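Local coordinates for protein diacylglycerol lipase (Aspergillus oryzae, PDB 5XK2) that probably hydrolyses ester bonds of mono- and diacylglycerols, as a class 3 lipase of the alpha/beta-hydrolase fold, at residues I227-N232 with D237-V242; A177-R182 with V269-H274; E16-W21 with Y199-N204. One frame throughout, in Å; residues are numbered along the deposited sequence.

Interaction 1 (I227-N232 with D237-V242)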
loop_
_atom_site.group_PDB
_atom_site.type_symbol
_atom_site.label_atom_id
_atom_site.label_comp_id
_atom_site.label_asym_id
_atom_site.label_seq_id
_atom_site.Cartn_x
_atom_site.Cartn_y
_atom_site.Cartn_z
ATOM N N ILE A 227 3.232 17.787 -13.259
ATOM C CA ILE A 227 4.692 17.789 -13.191
ATOM C C ILE A 227 5.230 16.611 -13.979
ATOM O O ILE A 227 4.842 15.474 -13.730
ATOM C CB ILE A 227 5.208 17.672 -11.745
ATOM C CG1 ILE A 227 4.596 18.746 -10.847
ATOM C CG2 ILE A 227 6.750 17.712 -11.721
ATOM C CD1 ILE A 227 4.720 18.372 -9.367
ATOM N N THR A 228 6.054 16.889 -14.981
ATOM C CA THR A 228 6.649 15.829 -15.812
ATOM C C THR A 228 8.156 15.603 -15.604
ATOM O O THR A 228 8.801 14.950 -16.416
ATOM C CB THR A 228 6.338 16.074 -17.298
ATOM O OG1 THR A 228 6.647 17.427 -17.647
ATOM C CG2 THR A 228 4.863 15.793 -17.561
ATOM N N ALA A 229 8.742 16.204 -14.581
ATOM C CA ALA A 229 10.146 15.935 -14.267
ATOM C C ALA A 229 10.361 14.496 -13.776
ATOM O O ALA A 229 9.489 13.940 -13.112
ATOM C CB ALA A 229 10.618 16.923 -13.207
ATOM N N PRO A 230 11.541 13.907 -14.042
ATOM C CA PRO A 230 11.860 12.610 -13.438
ATOM C C PRO A 230 11.907 12.685 -11.901
ATOM O O PRO A 230 12.170 13.762 -11.312
ATOM C CB PRO A 230 13.255 12.284 -14.000
ATOM C CG PRO A 230 13.372 13.107 -15.236
ATOM C CD PRO A 230 12.619 14.383 -14.931
ATOM N N ASP A 231 11.682 11.545 -11.251
ATOM C CA ASP A 231 11.874 11.444 -9.806
ATOM C C ASP A 231 13.231 11.974 -9.350
ATOM O O ASP A 231 14.246 11.719 -10.001
ATOM C CB ASP A 231 11.807 9.992 -9.328
ATOM C CG ASP A 231 10.466 9.333 -9.554
ATOM O OD1 ASP A 231 9.469 10.020 -9.849
ATOM O OD2 ASP A 231 10.431 8.090 -9.412
ATOM N N ASN A 232 13.230 12.696 -8.230
ATOM C CA ASN A 232 14.467 13.102 -7.543
ATOM C C ASN A 232 15.336 13.946 -8.448
ATOM O O ASN A 232 16.548 13.741 -8.552
ATOM C CB ASN A 232 15.225 11.872 -7.049
ATOM C CG ASN A 232 16.169 12.174 -5.898
ATOM O OD1 ASN A 232 16.205 13.289 -5.363
ATOM N ND2 ASN A 232 16.926 11.164 -5.494
ATOM N N ASP A 237 10.424 25.164 -14.980
ATOM C CA ASP A 237 9.131 25.658 -15.476
ATOM C C ASP A 237 8.634 24.862 -16.679
ATOM O O ASP A 237 7.427 24.676 -16.869
ATOM C CB ASP A 237 9.233 27.139 -15.848
ATOM C CG ASP A 237 9.190 28.049 -14.634
ATOM O OD1 ASP A 237 8.186 28.003 -13.885
ATOM O OD2 ASP A 237 10.161 28.805 -14.426
ATOM N N ASN A 238 9.566 24.362 -17.476
ATOM C CA ASN A 238 9.224 23.537 -18.634
ATOM C C ASN A 238 8.652 22.178 -18.260
ATOM O O ASN A 238 8.196 21.432 -19.132
ATOM C CB ASN A 238 10.458 23.296 -19.508
ATOM C CG ASN A 238 10.771 24.460 -20.397
ATOM O OD1 ASN A 238 9.911 25.291 -20.679
ATOM N ND2 ASN A 238 12.022 24.543 -20.831
ATOM N N GLN A 239 8.776 21.814 -16.995
ATOM C CA GLN A 239 8.270 20.541 -16.500
ATOM C C GLN A 239 6.983 20.643 -15.694
ATOM O O GLN A 239 6.615 19.693 -14.994
ATOM C CB GLN A 239 9.357 19.843 -15.689
ATOM C CG GLN A 239 10.549 19.488 -16.578
ATOM C CD GLN A 239 11.770 19.064 -15.777
ATOM O OE1 GLN A 239 12.141 19.724 -14.809
ATOM N NE2 GLN A 239 12.393 17.948 -16.165
ATOM N N VAL A 240 6.364 21.821 -15.685
ATOM C CA VAL A 240 5.055 21.958 -15.049
ATOM C C VAL A 240 4.084 22.533 -16.071
ATOM O O VAL A 240 4.320 23.607 -16.632
ATOM C CB VAL A 240 5.085 22.867 -13.810
ATOM C CG1 VAL A 240 3.710 22.870 -13.101
ATOM C CG2 VAL A 240 6.160 22.403 -12.821
ATOM N N THR A 241 3.002 21.807 -16.305
ATOM C CA THR A 241 2.015 22.182 -17.317
ATOM C C THR A 241 0.659 22.392 -16.666
ATOM O O THR A 241 0.217 21.532 -15.912
ATOM C CB THR A 241 1.918 21.091 -18.389
ATOM O OG1 THR A 241 3.210 20.928 -19.004
ATOM C CG2 THR A 241 0.908 21.464 -19.428
ATOM N N VAL A 242 0.026 23.535 -16.932
ATOM C CA VAL A 242 -1.265 23.855 -16.305
ATOM C C VAL A 242 -2.389 23.426 -17.234
ATOM O O VAL A 242 -2.459 23.875 -18.386
ATOM C CB VAL A 242 -1.381 25.364 -15.981
ATOM C CG1 VAL A 242 -2.592 25.622 -15.114
ATOM C CG2 VAL A 242 -0.134 25.840 -15.252
HETATM O O HOH W 1 4.424 19.069 -17.528
HETATM O O HOH W 2 11.062 15.934 -17.973
#

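Interaction 2 (A177-R182 with V269-H274)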
loop_
_atom_site.group_PDB
_atom_site.type_symbol
_atom_site.label_atom_id
_atom_site.label_comp_id
_atom_site.label_asym_id
_atom_site.label_seq_id
_atom_site.Cartn_x
_atom_site.Cartn_y
_atom_site.Cartn_z
ATOM N N ALA A 177 -2.454 21.267 -2.896
ATOM C CA ALA A 177 -2.831 19.864 -2.768
ATOM C C ALA A 177 -1.927 19.012 -3.637
ATOM O O ALA A 177 -2.204 18.793 -4.808
ATOM C CB ALA A 177 -4.289 19.690 -3.172
ATOM N N TYR A 178 -0.899 18.448 -3.025
ATOM C CA TYR A 178 0.118 17.730 -3.798
ATOM C C TYR A 178 -0.284 16.275 -3.898
ATOM O O TYR A 178 -0.420 15.623 -2.880
ATOM C CB TYR A 178 1.488 17.859 -3.120
ATOM C CG TYR A 178 2.000 19.280 -3.037
ATOM C CD1 TYR A 178 2.745 19.826 -4.087
ATOM C CD2 TYR A 178 1.750 20.074 -1.910
ATOM C CE1 TYR A 178 3.221 21.142 -4.033
ATOM C CE2 TYR A 178 2.231 21.377 -1.837
ATOM C CZ TYR A 178 2.957 21.908 -2.902
ATOM O OH TYR A 178 3.427 23.206 -2.814
ATOM N N ALA A 179 -0.474 15.770 -5.117
ATOM C CA ALA A 179 -0.746 14.341 -5.333
ATOM C C ALA A 179 -2.100 13.923 -4.780
ATOM O O ALA A 179 -2.261 12.813 -4.294
ATOM C CB ALA A 179 0.361 13.460 -4.696
ATOM N N ALA A 180 -3.081 14.811 -4.868
ATOM C CA ALA A 180 -4.376 14.543 -4.258
ATOM C C ALA A 180 -5.221 13.568 -5.061
ATOM O O ALA A 180 -5.346 13.702 -6.286
ATOM C CB ALA A 180 -5.160 15.854 -4.096
ATOM N N PRO A 181 -5.844 12.623 -4.365
ATOM C CA PRO A 181 -7.029 11.918 -4.872
ATOM C C PRO A 181 -8.152 12.893 -5.223
ATOM O O PRO A 181 -8.166 14.016 -4.726
ATOM C CB PRO A 181 -7.473 11.058 -3.684
ATOM C CG PRO A 181 -6.264 10.939 -2.790
ATOM C CD PRO A 181 -5.464 12.208 -2.999
ATOM N N ARG A 182 -9.107 12.445 -6.035
ATOM C CA ARG A 182 -10.369 13.183 -6.204
ATOM C C ARG A 182 -11.157 13.200 -4.886
ATOM O O ARG A 182 -11.051 12.252 -4.084
ATOM C CB ARG A 182 -11.217 12.549 -7.298
ATOM C CG ARG A 182 -10.563 12.595 -8.664
ATOM C CD ARG A 182 -11.508 12.081 -9.737
ATOM N NE ARG A 182 -10.879 12.166 -11.063
ATOM C CZ ARG A 182 -10.310 11.149 -11.702
ATOM N NH1 ARG A 182 -10.287 9.928 -11.159
ATOM N NH2 ARG A 182 -9.768 11.353 -12.910
ATOM N N VAL A 269 5.584 9.728 -4.622
ATOM C CA VAL A 269 6.324 10.267 -3.494
ATOM C C VAL A 269 7.284 11.378 -3.880
ATOM O O VAL A 269 7.892 11.973 -2.994
ATOM C CB VAL A 269 7.083 9.151 -2.732
ATOM C CG1 VAL A 269 6.108 8.037 -2.381
ATOM C CG2 VAL A 269 8.229 8.595 -3.573
ATOM N N TRP A 270 7.388 11.686 -5.179
ATOM C CA TRP A 270 8.294 12.745 -5.617
ATOM C C TRP A 270 7.491 13.910 -6.193
ATOM O O TRP A 270 7.174 13.915 -7.381
ATOM C CB TRP A 270 9.265 12.194 -6.687
ATOM C CG TRP A 270 10.154 11.112 -6.162
ATOM C CD1 TRP A 270 9.990 9.767 -6.310
ATOM C CD2 TRP A 270 11.347 11.286 -5.369
ATOM N NE1 TRP A 270 11.009 9.087 -5.658
ATOM C CE2 TRP A 270 11.844 9.999 -5.076
ATOM C CE3 TRP A 270 12.022 12.402 -4.873
ATOM C CZ2 TRP A 270 13.000 9.802 -4.308
ATOM C CZ3 TRP A 270 13.189 12.196 -4.120
ATOM C CH2 TRP A 270 13.653 10.910 -3.850
ATOM N N TYR A 271 7.226 14.910 -5.349
ATOM C CA TYR A 271 6.544 16.136 -5.771
ATOM C C TYR A 271 7.460 17.256 -5.332
ATOM O O TYR A 271 7.367 17.754 -4.219
ATOM C CB TYR A 271 5.150 16.217 -5.107
ATOM C CG TYR A 271 4.098 15.438 -5.857
ATOM C CD1 TYR A 271 4.083 14.036 -5.843
ATOM C CD2 TYR A 271 3.141 16.097 -6.615
ATOM C CE1 TYR A 271 3.117 13.318 -6.568
ATOM C CE2 TYR A 271 2.168 15.391 -7.332
ATOM C CZ TYR A 271 2.171 14.009 -7.313
ATOM O OH TYR A 271 1.214 13.330 -8.031
ATOM N N PHE A 272 8.312 17.656 -6.263
ATOM C CA PHE A 272 9.453 18.564 -6.075
ATOM C C PHE A 272 10.506 18.073 -5.103
ATOM O O PHE A 272 11.682 18.093 -5.439
ATOM C CB PHE A 272 8.976 19.928 -5.585
ATOM C CG PHE A 272 7.965 20.555 -6.480
ATOM C CD1 PHE A 272 8.361 21.121 -7.691
ATOM C CD2 PHE A 272 6.619 20.554 -6.144
ATOM C CE1 PHE A 272 7.417 21.694 -8.563
ATOM C CE2 PHE A 272 5.672 21.124 -7.007
ATOM C CZ PHE A 272 6.075 21.691 -8.212
ATOM N N ILE A 273 10.069 17.427 -4.025
ATOM C CA ILE A 273 10.951 16.907 -2.990
ATOM C C ILE A 273 10.491 15.491 -2.721
ATOM O O ILE A 273 9.453 15.077 -3.240
ATOM C CB ILE A 273 10.878 17.727 -1.662
ATOM C CG1 ILE A 273 9.474 17.644 -1.060
ATOM C CG2 ILE A 273 11.304 19.175 -1.885
ATOM C CD1 ILE A 273 9.336 18.237 0.380
ATOM N N HIS A 274 11.185 14.783 -1.834
ATOM C CA HIS A 274 10.720 13.456 -1.455
ATOM C C HIS A 274 9.715 13.696 -0.342
ATOM O O HIS A 274 10.077 13.853 0.819
ATOM C CB HIS A 274 11.916 12.611 -0.983
ATOM C CG HIS A 274 11.597 11.170 -0.751
ATOM N ND1 HIS A 274 12.555 10.252 -0.359
ATOM C CD2 HIS A 274 10.440 10.476 -0.880
ATOM C CE1 HIS A 274 11.992 9.063 -0.230
ATOM N NE2 HIS A 274 10.711 9.171 -0.543
#

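Interaction 3 (E16-W21 with Y199-N204)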
loop_
_atom_site.group_PDB
_atom_site.type_symbol
_atom_site.label_atom_id
_atom_site.label_comp_id
_atom_site.label_asym_id
_atom_site.label_seq_id
_atom_site.Cartn_x
_atom_site.Cartn_y
_atom_site.Cartn_z
ATOM N N GLU A 16 9.018 28.606 -7.446
ATOM C CA GLU A 16 9.681 28.613 -6.149
ATOM C C GLU A 16 8.649 28.511 -5.025
ATOM O O GLU A 16 8.874 27.820 -4.019
ATOM C CB GLU A 16 10.537 29.874 -5.982
ATOM C CG GLU A 16 11.812 29.835 -6.838
ATOM C CD GLU A 16 12.901 28.926 -6.264
ATOM O OE1 GLU A 16 12.706 27.693 -6.185
ATOM O OE2 GLU A 16 13.973 29.454 -5.892
ATOM N N ASP A 17 7.520 29.189 -5.203
ATOM C CA ASP A 17 6.428 29.120 -4.231
ATOM C C ASP A 17 5.959 27.669 -4.079
ATOM O O ASP A 17 5.808 27.153 -2.963
ATOM C CB ASP A 17 5.269 30.024 -4.683
ATOM C CG ASP A 17 4.115 30.067 -3.691
ATOM O OD1 ASP A 17 4.234 30.759 -2.657
ATOM O OD2 ASP A 17 3.074 29.416 -3.963
ATOM N N PHE A 18 5.753 27.011 -5.213
ATOM C CA PHE A 18 5.273 25.629 -5.214
ATOM C C PHE A 18 6.254 24.687 -4.503
ATOM O O PHE A 18 5.844 23.738 -3.825
ATOM C CB PHE A 18 5.062 25.135 -6.650
ATOM C CG PHE A 18 3.920 25.785 -7.380
ATOM C CD1 PHE A 18 2.980 26.564 -6.716
ATOM C CD2 PHE A 18 3.789 25.607 -8.755
ATOM C CE1 PHE A 18 1.915 27.134 -7.408
ATOM C CE2 PHE A 18 2.735 26.174 -9.455
ATOM C CZ PHE A 18 1.805 26.945 -8.795
ATOM N N LYS A 19 7.548 24.937 -4.690
ATOM C CA LYS A 19 8.594 24.141 -4.043
ATOM C C LYS A 19 8.687 24.385 -2.538
ATOM O O LYS A 19 9.302 23.598 -1.808
ATOM C CB LYS A 19 9.945 24.434 -4.695
ATOM C CG LYS A 19 10.064 23.853 -6.094
ATOM C CD LYS A 19 11.328 24.352 -6.795
ATOM C CE LYS A 19 11.470 23.692 -8.165
ATOM N NZ LYS A 19 12.737 24.131 -8.834
ATOM N N PHE A 20 8.149 25.512 -2.077
ATOM C CA PHE A 20 8.163 25.808 -0.654
ATOM C C PHE A 20 7.033 25.134 0.138
ATOM O O PHE A 20 7.288 24.444 1.126
ATOM C CB PHE A 20 8.098 27.325 -0.454
ATOM C CG PHE A 20 8.042 27.743 0.987
ATOM C CD1 PHE A 20 9.130 27.544 1.815
ATOM C CD2 PHE A 20 6.897 28.338 1.508
ATOM C CE1 PHE A 20 9.104 27.934 3.149
ATOM C CE2 PHE A 20 6.861 28.729 2.840
ATOM C CZ PHE A 20 7.951 28.521 3.663
ATOM N N TRP A 21 5.779 25.290 -0.293
ATOM C CA TRP A 21 4.684 24.842 0.566
ATOM C C TRP A 21 4.655 23.324 0.693
ATOM O O TRP A 21 4.143 22.799 1.690
ATOM C CB TRP A 21 3.315 25.382 0.068
ATOM C CG TRP A 21 3.310 26.885 0.080
ATOM C CD1 TRP A 21 3.422 27.706 -0.990
ATOM C CD2 TRP A 21 3.285 27.731 1.241
ATOM N NE1 TRP A 21 3.434 29.031 -0.579
ATOM C CE2 TRP A 21 3.369 29.062 0.790
ATOM C CE3 TRP A 21 3.209 27.485 2.619
ATOM C CZ2 TRP A 21 3.350 30.151 1.660
ATOM C CZ3 TRP A 21 3.193 28.570 3.485
ATOM C CH2 TRP A 21 3.273 29.888 3.000
ATOM N N TYR A 199 -4.134 25.148 -5.917
ATOM C CA TYR A 199 -2.978 24.572 -6.602
ATOM C C TYR A 199 -2.908 23.081 -6.319
ATOM O O TYR A 199 -2.304 22.633 -5.327
ATOM C CB TYR A 199 -1.702 25.294 -6.142
ATOM C CG TYR A 199 -1.865 26.778 -6.305
ATOM C CD1 TYR A 199 -1.729 27.361 -7.560
ATOM C CD2 TYR A 199 -2.199 27.591 -5.225
ATOM C CE1 TYR A 199 -1.938 28.739 -7.738
ATOM C CE2 TYR A 199 -2.396 28.974 -5.392
ATOM C CZ TYR A 199 -2.258 29.530 -6.665
ATOM O OH TYR A 199 -2.440 30.881 -6.879
ATOM N N ARG A 200 -3.424 22.316 -7.273
ATOM C CA ARG A 200 -3.471 20.866 -7.173
ATOM C C ARG A 200 -2.445 20.282 -8.129
ATOM O O ARG A 200 -2.419 20.640 -9.317
ATOM C CB ARG A 200 -4.874 20.326 -7.498
ATOM C CG ARG A 200 -4.915 18.773 -7.479
ATOM C CD ARG A 200 -6.311 18.242 -7.793
ATOM N NE ARG A 200 -6.737 18.529 -9.173
ATOM C CZ ARG A 200 -6.361 17.840 -10.254
ATOM N NH1 ARG A 200 -5.530 16.799 -10.139
ATOM N NH2 ARG A 200 -6.843 18.179 -11.459
ATOM N N PHE A 201 -1.598 19.397 -7.609
ATOM C CA PHE A 201 -0.489 18.842 -8.390
ATOM C C PHE A 201 -0.636 17.373 -8.680
ATOM O O PHE A 201 -1.160 16.610 -7.876
ATOM C CB PHE A 201 0.835 19.065 -7.646
ATOM C CG PHE A 201 1.145 20.513 -7.435
ATOM C CD1 PHE A 201 0.620 21.182 -6.346
ATOM C CD2 PHE A 201 1.938 21.202 -8.331
ATOM C CE1 PHE A 201 0.895 22.534 -6.136
ATOM C CE2 PHE A 201 2.205 22.548 -8.151
ATOM C CZ PHE A 201 1.676 23.220 -7.046
ATOM N N THR A 202 -0.133 16.976 -9.844
ATOM C CA THR A 202 0.048 15.571 -10.180
ATOM C C THR A 202 1.458 15.372 -10.708
ATOM O O THR A 202 2.130 16.330 -11.109
ATOM C CB THR A 202 -0.904 15.111 -11.269
ATOM O OG1 THR A 202 -0.648 15.904 -12.442
ATOM C CG2 THR A 202 -2.383 15.271 -10.828
ATOM N N HIS A 203 1.914 14.131 -10.711
ATOM C CA HIS A 203 3.278 13.870 -11.157
ATOM C C HIS A 203 3.303 12.660 -12.052
ATOM O O HIS A 203 3.053 11.550 -11.577
ATOM C CB HIS A 203 4.196 13.651 -9.951
ATOM C CG HIS A 203 5.625 13.387 -10.330
ATOM N ND1 HIS A 203 6.378 12.397 -9.739
ATOM C CD2 HIS A 203 6.426 13.972 -11.257
ATOM C CE1 HIS A 203 7.594 12.394 -10.265
ATOM N NE2 HIS A 203 7.650 13.334 -11.190
ATOM N N ASN A 204 3.629 12.874 -13.328
ATOM C CA ASN A 204 3.719 11.773 -14.293
ATOM C C ASN A 204 2.532 10.821 -14.154
ATOM O O ASN A 204 1.374 11.263 -14.200
ATOM C CB ASN A 204 5.068 11.047 -14.144
ATOM C CG ASN A 204 6.224 11.907 -14.640
ATOM O OD1 ASN A 204 6.051 12.691 -15.574
ATOM N ND2 ASN A 204 7.395 11.760 -14.021
#

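Interaction 1 (I227-N232 with D237-V242)
The first torsions of Gln239 and Thr228 bring the two residues together: CG of Gln239 stands anti to its carbonyl carbon (chi1 -64°), and the chain, extended beyond CG, lays one face of the amide over the methyl of Ala229, while OG1 of Thr228 sits between its backbone N and carbonyl carbon (chi1 49°), close to the backbone of Gln239. The amide face packs while its two polar atoms make bonds of their own. CB of Ala229 lies 3.5 Å from CD of Gln239, and OE1 and NE2 are both about as near to this methyl, so the contact is made with the whole amide group rather than with one atom of it. NE2 also approaches CD of Pro230 at 3.8 Å, the two side chains crossing at about a right angle. OE1 accepts from the backbone N of Thr236, and NE2 donates to a water that in turn donates to Thr228 O; these two bonds on the polar end should restrict its rotation.

A single direct hydrogen bond joins the backbones, from Thr228 N to Gln239 O at 2.9 Å with an angle of 163° at the hydrogen. The same carbonyl oxygen receives a CA-H...O contact from Ile227 CA at 3.3 Å. A second water bridges Thr228 OG1 (2.8 Å) and Thr241 OG1 (2.7 Å). Ile227 and Val240, an antiparallel non-hydrogen-bonded pair with CA atoms 4.6 Å apart, put their side chains on one face, where CG1 of Ile227 meets CG2 of Val240 at 4.4 Å. These contacts close the base of the loop connecting antiparallel neighbours 224-227 and 240-243, a long-looped beta hairpin at the edge of the alpha/beta-hydrolase sheet, with 240-243 outermost within the chain.

Interaction 2 (A177-R182 with V269-H274)
The nearest CA atoms, of Tyr178 and Tyr271, are 6.9 Å apart, and no hydrogen bond crosses; strand 173-178 ends at Tyr178, and Ala179 follows with positive phi (67°), while 269-274 is an irregular loop drawn together by the backbone bonds Ile273 N to Tyr271 O and Tyr271 N to Ile273 O. Side chains, chiefly the Tyr271 ring, make most of the join.

The methyl of Ala179 sits over one face of the Tyr271 ring, offset toward the rim. Its CB is 3.6 Å from the ring centroid and 28° off the normal, a CH-pi contact, and reaches within 3.2 Å of CZ, which indicates tight packing at the phenol end. With CG of Tyr271 anti to its carbonyl carbon (chi1 -84°), the ring extends across the strand end and its OH hydrogen-bonds to Asp206. CB of Tyr178 lies obliquely against the same ring, 4.2 Å from CD2. The Tyr178 ring itself meets Phe272 edge by edge: CE1 lies 3.9 Å from CE2 of Phe272, each close to the plane of the other ring, and the side chains cross at about a right angle. Tyr178 OH is bonded to Phe18 O on helix 14-27, and its ring stacks with Phe201, so this tyrosine is held by both the helix and the next strand.

Asp206 belongs to a probable Ser-His-Asp triad with Ser153 and His268. The buried contact thus joins the C-terminal end of a central strand to the loop following the likely catalytic histidine, consistent with the active-site side of an alpha/beta-hydrolase.

Interaction 3 (E16-W21 with Y199-N204)
An aromatic cluster of Phe18, Tyr199 and Phe201 joins the N-terminal helix 14-27 to strand 198-203 of the central sheet. Phe201 contributes the edge and Phe18 the face of an edge-to-face (T-shaped) pair: the ring centroids are 4.8 Å apart and the planes stand at 80°. The leading atom is CZ of Phe201, which comes over the Phe18 ring off its centre and lies 3.4 Å from CG, while CE2 approaches CD2 at 3.5 Å. Thus the far end of one ring points at the root half of the other.

Tyr199 meets a different part of Phe18. CD1 of Tyr199 lies 3.7 Å from CE1 of Phe18, and the planes are inclined at 50° in an oblique pairing. With CG anti to the carbonyl carbon (chi1 -69°), the Phe18 ring leaves the helix toward strand 198-203, where it can touch both partners. Two residues apart, Tyr199 and Phe201 both direct their side chains to the same helix.

On the helix, Trp21 NE1 donates to Asp17 OD1 at 2.8 Å; OD1 lies near the indole plane, whereas NE1 comes from above the carboxylate plane. The other oxygen, Asp17 OD2, is hydrogen-bonded to Tyr176 OH. This polar bond ties the helix to strand 173-178, while the aromatic cluster packs it on the parallel neighbour 198-203, a helix-on-sheet packing that seats helix 14-27, which falls in the lipase 3 N-terminal region, against the alpha/beta-hydrolase sheet.

All three contacts reach the same mixed sheet, in which strands 173-178, 198-203, 224-227 and 240-243 lie side by side. Interactions 2 and 3 have centres about 7 Å apart and alternate along the chain; interaction 1 lies about 10 Å from interaction 3, which closes before it opens, and 12 Å from interaction 2, centre to centre, and is nested within the loop that interaction 2 closes. His203 NE2 meets Ala229 O at 2.7 Å, probably a hydrogen bond, while Ile227 CD1 packs on Phe272 CE2 at 3.7 Å. N-terminal helix, sheet edge and C-terminal loop thus meet on one part of the sheet, and interaction 2 reaches the probable catalytic triad.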